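Local coordinates for N-acylhomoserine lactone dependent regulatory protein (Burkholderia cenocepacia, PDB 5L10) that is a LuxR-family transcription factor that probably binds DNA in response to N-acylhomoserine lactones, represented here by its autoinducer-binding domain, at residues Asp5-Ile8 with Leu9-Phe13; Pro63-Trp66 with Glu67-Val71; Thr77-Pro80 with Ile81-Arg84. All blocks are in the same frame, centred on the assembly; numbering follows the deposited sequence.

Overall arrangement
The chain is the autoinducer-binding domain of a longer protein: an alpha-beta-alpha sandwich round a five-stranded antiparallel sheet. The three contacts follow one another along the chain, each within a helix or at its start. Contact 1 lies on helix 3-16, in the layer that meets the second subunit. Contact 2, on helix 64-72, and contact 3, at the start of helix 80-87, lie on the opposite side of the chain's centre, each with its centre about 30 Å from that of contact 1. Contacts 2 and 3 have centres about 16 Å apart and are joined by a probable hydrogen bond between Tyr-70 and Asp-79. The dimer-facing helix thus lies far from the probable autoinducer pocket.

Contact 1: residues Asp5-Ile8 with Leu9-Phe13; sequences DLTI and LHDCF
With OG1 of Thr-7 beside its backbone N (chi1 -61°), the methyl CG2 is left pointing along the helix toward Asp-11, whose carboxylate is brought back to meet it because CG stands opposite its own carbonyl carbon (chi1 -66°). The two side chains lie side by side and point the same way, Thr-7 CG2 being 3.6 Å from Asp-11 OD2. They are neighbours one turn apart on helix 3-16, the N-terminal helix of the alpha-beta-alpha sandwich that LuxR-type regulators use to sense their autoinducer.

Four successive backbone bonds of the alpha-helical i to i+4 pattern join the turns. Leu-9 N donates to Asp-5 O (3.2 Å) and His-10 N to Leu-6 O (3.0 Å). Asp-11 N donates to Thr-7 O (3.0 Å) in the straightest of the set, with an N-H...O angle of 168°, and Cys-12 N closes the series on Ile-8 O. Apolar atoms settle against the same carbonyls: CG of Leu-9 packs 3.6 Å from Asp-5 O, and CB of His-10 sits 3.5 Å from Leu-6 O.

Different faces of the helix serve different neighbours. Ile-8 and Cys-12 pack on Ala-32 of helix 22-35, whereas Leu-9 and Phe-13 both touch Ser-155 of helix 143-169. Leu-9 also packs on Ala-151 and Phe-13 on Ala-154 of the second subunit, and Leu-6 packs on Asn-2 of that subunit, so the buried face takes part in the dimer interface while Thr-7 and Asp-11 remain on the exposed side. One turn on from Ile-8, Cys-12 CB lies 3.6 Å from Ile-8 O, the acceptor of its own backbone N-H.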
# COMPACT_ATOMS: atom_id res chain seq x y z
N ASP A 5 15.66 11.40 -2.93
CA ASP A 5 14.79 10.23 -2.84
C ASP A 5 13.34 10.60 -3.11
O ASP A 5 12.61 9.83 -3.75
CB ASP A 5 14.93 9.57 -1.46
CG ASP A 5 16.35 9.13 -1.15
OD1 ASP A 5 17.21 9.20 -2.05
OD2 ASP A 5 16.60 8.71 -0.00
N LEU A 6 12.90 11.76 -2.62
CA LEU A 6 11.52 12.17 -2.86
C LEU A 6 11.29 12.55 -4.32
O LEU A 6 10.20 12.34 -4.85
CB LEU A 6 11.15 13.34 -1.94
CG LEU A 6 9.70 13.81 -2.06
CD1 LEU A 6 8.73 12.65 -1.82
CD2 LEU A 6 9.44 14.95 -1.09
N THR A 7 12.31 13.11 -4.98
CA THR A 7 12.22 13.34 -6.42
C THR A 7 12.11 12.02 -7.17
O THR A 7 11.37 11.92 -8.16
CB THR A 7 13.43 14.14 -6.89
OG1 THR A 7 13.46 15.40 -6.22
CG2 THR A 7 13.38 14.36 -8.40
N ILE A 8 12.84 10.99 -6.72
CA ILE A 8 12.77 9.68 -7.35
C ILE A 8 11.33 9.18 -7.38
O ILE A 8 10.84 8.70 -8.41
CB ILE A 8 13.69 8.68 -6.61
CG1 ILE A 8 15.15 9.07 -6.78
CG2 ILE A 8 13.45 7.26 -7.09
CD1 ILE A 8 16.09 8.38 -5.81
N LEU A 9 10.63 9.31 -6.26
CA LEU A 9 9.25 8.82 -6.19
C LEU A 9 8.30 9.74 -6.95
O LEU A 9 7.32 9.26 -7.54
CB LEU A 9 8.82 8.68 -4.74
CG LEU A 9 9.69 7.70 -3.94
CD1 LEU A 9 9.42 7.87 -2.46
CD2 LEU A 9 9.40 6.29 -4.38
N HIS A 10 8.56 11.05 -6.94
CA HIS A 10 7.73 11.97 -7.70
C HIS A 10 7.74 11.60 -9.18
O HIS A 10 6.68 11.52 -9.82
CB HIS A 10 8.18 13.41 -7.49
CG HIS A 10 7.28 14.43 -8.11
ND1 HIS A 10 6.31 15.11 -7.40
CD2 HIS A 10 7.21 14.89 -9.38
CE1 HIS A 10 5.68 15.94 -8.21
NE2 HIS A 10 6.20 15.83 -9.42
N ASP A 11 8.92 11.35 -9.75
CA ASP A 11 8.98 11.00 -11.17
C ASP A 11 8.34 9.64 -11.44
O ASP A 11 7.77 9.43 -12.51
CB ASP A 11 10.43 11.00 -11.68
CG ASP A 11 11.06 12.37 -11.65
OD1 ASP A 11 11.79 12.72 -12.61
OD2 ASP A 11 10.85 13.11 -10.67
N CYS A 12 8.43 8.72 -10.48
CA CYS A 12 7.81 7.41 -10.63
C CYS A 12 6.30 7.53 -10.72
O CYS A 12 5.68 6.96 -11.63
CB CYS A 12 8.22 6.51 -9.47
SG CYS A 12 7.60 4.80 -9.58
N PHE A 13 5.69 8.27 -9.80
CA PHE A 13 4.23 8.32 -9.75
C PHE A 13 3.65 9.09 -10.92
O PHE A 13 2.54 8.77 -11.37
CB PHE A 13 3.78 8.92 -8.42
CG PHE A 13 3.72 7.92 -7.31
CD1 PHE A 13 2.52 7.31 -6.98
CD2 PHE A 13 4.86 7.54 -6.63
CE1 PHE A 13 2.46 6.36 -5.97
CE2 PHE A 13 4.81 6.60 -5.63
CZ PHE A 13 3.61 6.01 -5.29

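Contact 2: residues Pro63-Trp66 with Glu67-Val71; sequences PREW and EHRYV
Aromatic packing comes first: Trp-66 and Tyr-70 lie side by side one helical turn apart, Trp-66 CZ2 meeting Tyr-70 CD1 at 3.9 Å. The six-membered ring of the tryptophan and the tyrosine ring are 5.3 Å apart between centroids, with planes at 44°, an oblique pair on the inner face of the alpha-helix. With Asp-79 nine residues on, their spacing is consistent with the conserved trio lining the autoinducer pocket in LuxR-type relatives. Charge pairing follows on another side. The bend at chi2 (70°) swings the carboxylate of Glu-65 forward along the helix, where it crosses the Arg-69 chain, the carboxylate and guanidinium planes 49° apart; Glu-65 OE2 packs 3.5 Å from Arg-69 CD and approaches the guanidinium edge near its plane. The salt bridge from Glu-65 OE2 to Arg-69 NH1 is long, 3.8 Å, and the other end of the guanidinium, NH2, pairs with Asp-108. Backbone bonds run beneath both: His-68 N to Arg-64 O, Arg-69 N to Glu-65 O and Tyr-70 N to Trp-66 O. Helix 64-72 lies against helix 103-111, where Trp-66 touches Ala-109 and Tyr-70 touches Phe-105; Tyr-70 also reaches Met-56 and Ile-58 of strand 56-60.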
# COMPACT_ATOMS: atom_id res chain seq x y z
N PRO A 63 17.66 -12.05 -12.57
CA PRO A 63 18.34 -12.95 -13.51
C PRO A 63 17.38 -14.00 -14.04
O PRO A 63 16.61 -14.60 -13.28
CB PRO A 63 19.44 -13.58 -12.66
CG PRO A 63 19.68 -12.62 -11.57
CD PRO A 63 18.34 -12.03 -11.26
N ARG A 64 17.44 -14.22 -15.35
CA ARG A 64 16.55 -15.20 -15.97
C ARG A 64 16.81 -16.60 -15.43
O ARG A 64 15.87 -17.38 -15.23
CB ARG A 64 16.72 -15.16 -17.49
CG ARG A 64 15.51 -15.64 -18.26
CD ARG A 64 15.58 -15.19 -19.71
NE ARG A 64 16.15 -13.85 -19.84
CZ ARG A 64 15.47 -12.72 -19.69
NH1 ARG A 64 14.17 -12.76 -19.40
NH2 ARG A 64 16.08 -11.55 -19.82
N GLU A 65 18.08 -16.94 -15.18
CA GLU A 65 18.39 -18.28 -14.69
C GLU A 65 17.85 -18.51 -13.29
O GLU A 65 17.53 -19.65 -12.93
CB GLU A 65 19.91 -18.51 -14.74
CG GLU A 65 20.37 -19.87 -14.21
CD GLU A 65 19.99 -21.04 -15.10
OE1 GLU A 65 19.52 -20.82 -16.23
OE2 GLU A 65 20.18 -22.20 -14.65
N TRP A 66 17.70 -17.45 -12.49
CA TRP A 66 17.09 -17.62 -11.17
C TRP A 66 15.62 -18.01 -11.30
O TRP A 66 15.16 -18.93 -10.61
CB TRP A 66 17.23 -16.34 -10.35
CG TRP A 66 16.51 -16.44 -9.03
CD1 TRP A 66 16.93 -17.12 -7.92
CD2 TRP A 66 15.25 -15.85 -8.69
NE1 TRP A 66 16.01 -16.98 -6.90
CE2 TRP A 66 14.97 -16.21 -7.35
CE3 TRP A 66 14.33 -15.06 -9.38
CZ2 TRP A 66 13.81 -15.80 -6.69
CZ3 TRP A 66 13.18 -14.65 -8.72
CH2 TRP A 66 12.93 -15.02 -7.40
N GLU A 67 14.87 -17.30 -12.15
CA GLU A 67 13.48 -17.67 -12.36
C GLU A 67 13.36 -19.07 -12.96
O GLU A 67 12.48 -19.84 -12.57
CB GLU A 67 12.78 -16.65 -13.26
CG GLU A 67 11.33 -16.99 -13.54
CD GLU A 67 10.67 -16.06 -14.54
OE1 GLU A 67 11.31 -15.06 -14.93
OE2 GLU A 67 9.52 -16.34 -14.93
N HIS A 68 14.26 -19.40 -13.89
CA HIS A 68 14.23 -20.73 -14.50
C HIS A 68 14.37 -21.82 -13.45
O HIS A 68 13.68 -22.85 -13.51
CB HIS A 68 15.34 -20.86 -15.55
CG HIS A 68 15.53 -22.25 -16.06
ND1 HIS A 68 14.80 -22.76 -17.11
CD2 HIS A 68 16.38 -23.23 -15.67
CE1 HIS A 68 15.19 -24.00 -17.35
NE2 HIS A 68 16.15 -24.31 -16.49
N ARG A 69 15.26 -21.63 -12.47
CA ARG A 69 15.40 -22.60 -11.40
C ARG A 69 14.28 -22.48 -10.38
O ARG A 69 13.88 -23.49 -9.79
CB ARG A 69 16.77 -22.45 -10.75
CG ARG A 69 17.91 -22.73 -11.72
CD ARG A 69 19.18 -22.00 -11.32
NE ARG A 69 19.83 -22.61 -10.18
CZ ARG A 69 20.77 -23.55 -10.27
NH1 ARG A 69 21.15 -23.98 -11.47
NH2 ARG A 69 21.32 -24.06 -9.18
N TYR A 70 13.76 -21.27 -10.18
CA TYR A 70 12.57 -21.08 -9.37
C TYR A 70 11.39 -21.89 -9.91
O TYR A 70 10.54 -22.35 -9.14
CB TYR A 70 12.21 -19.59 -9.30
CG TYR A 70 11.11 -19.25 -8.32
CD1 TYR A 70 11.41 -18.87 -7.02
CD2 TYR A 70 9.78 -19.30 -8.70
CE1 TYR A 70 10.41 -18.56 -6.12
CE2 TYR A 70 8.77 -18.99 -7.81
CZ TYR A 70 9.09 -18.62 -6.52
OH TYR A 70 8.09 -18.31 -5.64
N VAL A 71 11.34 -22.09 -11.22
CA VAL A 71 10.23 -22.82 -11.84
C VAL A 71 10.49 -24.32 -11.84
O VAL A 71 9.64 -25.10 -11.39
CB VAL A 71 9.98 -22.29 -13.27
CG1 VAL A 71 9.03 -23.20 -14.02
CG2 VAL A 71 9.41 -20.88 -13.22

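Contact 3: residues Thr77-Pro80 with Ile81-Arg84; sequences TIDP and IIKR
Asp-79 and Pro-80 lead the chain into helix 80-87, and Asp-79 folds back onto its first turn. Its CG lies anti to the backbone N (chi1 -166°), which carries the carboxylate over the N-H groups of the helix's first turn: OD1 takes weak bonds from Ile-81 N at 3.0 Å and from Ile-82 N at 3.3 Å. The Asp-79 side chain crosses that of Ile-82, its CG 3.4 Å from Ile-82 CG1. This is an N-cap, with the aspartate satisfying amides that have no earlier turn to bond to. Its other oxygen, OD2, is hydrogen-bonded to Tyr-70 OH and, weakly, to a glycerol that may mark the pocket where LuxR-type relatives hold their autoinducer. Pro-80 occupies the first helical position and packs on Phe-105 and Trp-106 of helix 103-111, while its carbonyl O accepts from Arg-84 N at 3.2 Å. Lys-83 joins the helix to the incoming loop twice. Its backbone N donates to Asp-79 O at 3.1 Å in an almost straight bond (165°), and its side chain, bent at chi2 and chi4, curls back past that carbonyl until NZ makes a weak 3.3 Å bond to Thr-77 O.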
# COMPACT_ATOMS: atom_id res chain seq x y z
N THR A 77 5.88 -23.58 -4.33
CA THR A 77 5.23 -24.40 -3.31
C THR A 77 5.74 -24.05 -1.91
O THR A 77 4.97 -24.06 -0.94
CB THR A 77 5.47 -25.87 -3.62
OG1 THR A 77 4.81 -26.22 -4.84
CG2 THR A 77 4.94 -26.76 -2.49
N ILE A 78 7.02 -23.70 -1.79
CA ILE A 78 7.67 -23.60 -0.49
C ILE A 78 8.39 -22.26 -0.33
O ILE A 78 9.29 -22.14 0.50
CB ILE A 78 8.64 -24.77 -0.29
CG1 ILE A 78 9.55 -24.95 -1.52
CG2 ILE A 78 7.88 -26.06 -0.02
CD1 ILE A 78 10.80 -24.09 -1.53
N ASP A 79 8.01 -21.26 -1.13
CA ASP A 79 8.69 -19.97 -1.10
C ASP A 79 8.63 -19.36 0.30
O ASP A 79 7.55 -18.95 0.75
CB ASP A 79 8.07 -19.02 -2.13
CG ASP A 79 8.93 -17.78 -2.39
OD1 ASP A 79 9.52 -17.23 -1.43
OD2 ASP A 79 9.01 -17.35 -3.56
N PRO A 80 9.76 -19.25 0.99
CA PRO A 80 9.74 -18.73 2.36
C PRO A 80 9.34 -17.28 2.45
O PRO A 80 8.70 -16.87 3.43
CB PRO A 80 11.19 -18.93 2.84
CG PRO A 80 11.86 -19.78 1.78
CD PRO A 80 11.13 -19.53 0.52
N ILE A 81 9.70 -16.47 1.45
CA ILE A 81 9.31 -15.07 1.45
C ILE A 81 7.79 -14.94 1.33
O ILE A 81 7.16 -14.15 2.04
CB ILE A 81 10.02 -14.31 0.32
CG1 ILE A 81 11.54 -14.43 0.47
CG2 ILE A 81 9.61 -12.85 0.31
CD1 ILE A 81 12.30 -14.01 -0.77
N ILE A 82 7.19 -15.73 0.43
CA ILE A 82 5.74 -15.66 0.25
C ILE A 82 5.02 -16.03 1.54
O ILE A 82 4.07 -15.36 1.96
CB ILE A 82 5.30 -16.56 -0.92
CG1 ILE A 82 5.98 -16.13 -2.22
CG2 ILE A 82 3.79 -16.51 -1.07
CD1 ILE A 82 5.63 -14.74 -2.68
N LYS A 83 5.48 -17.10 2.20
CA LYS A 83 4.86 -17.53 3.44
C LYS A 83 4.94 -16.45 4.51
O LYS A 83 4.05 -16.35 5.36
CB LYS A 83 5.51 -18.82 3.95
CG LYS A 83 5.57 -19.95 2.92
CD LYS A 83 4.20 -20.35 2.41
CE LYS A 83 4.28 -21.52 1.44
NZ LYS A 83 4.91 -22.73 2.05
N ARG A 84 5.99 -15.63 4.48
CA ARG A 84 6.17 -14.60 5.50
C ARG A 84 5.38 -13.33 5.19
O ARG A 84 4.82 -12.72 6.10
CB ARG A 84 7.66 -14.28 5.66
CG ARG A 84 8.44 -15.41 6.33
CD ARG A 84 9.89 -15.02 6.60
NE ARG A 84 9.98 -13.87 7.49
CZ ARG A 84 11.11 -13.23 7.75
NH1 ARG A 84 12.24 -13.63 7.18
NH2 ARG A 84 11.12 -12.18 8.58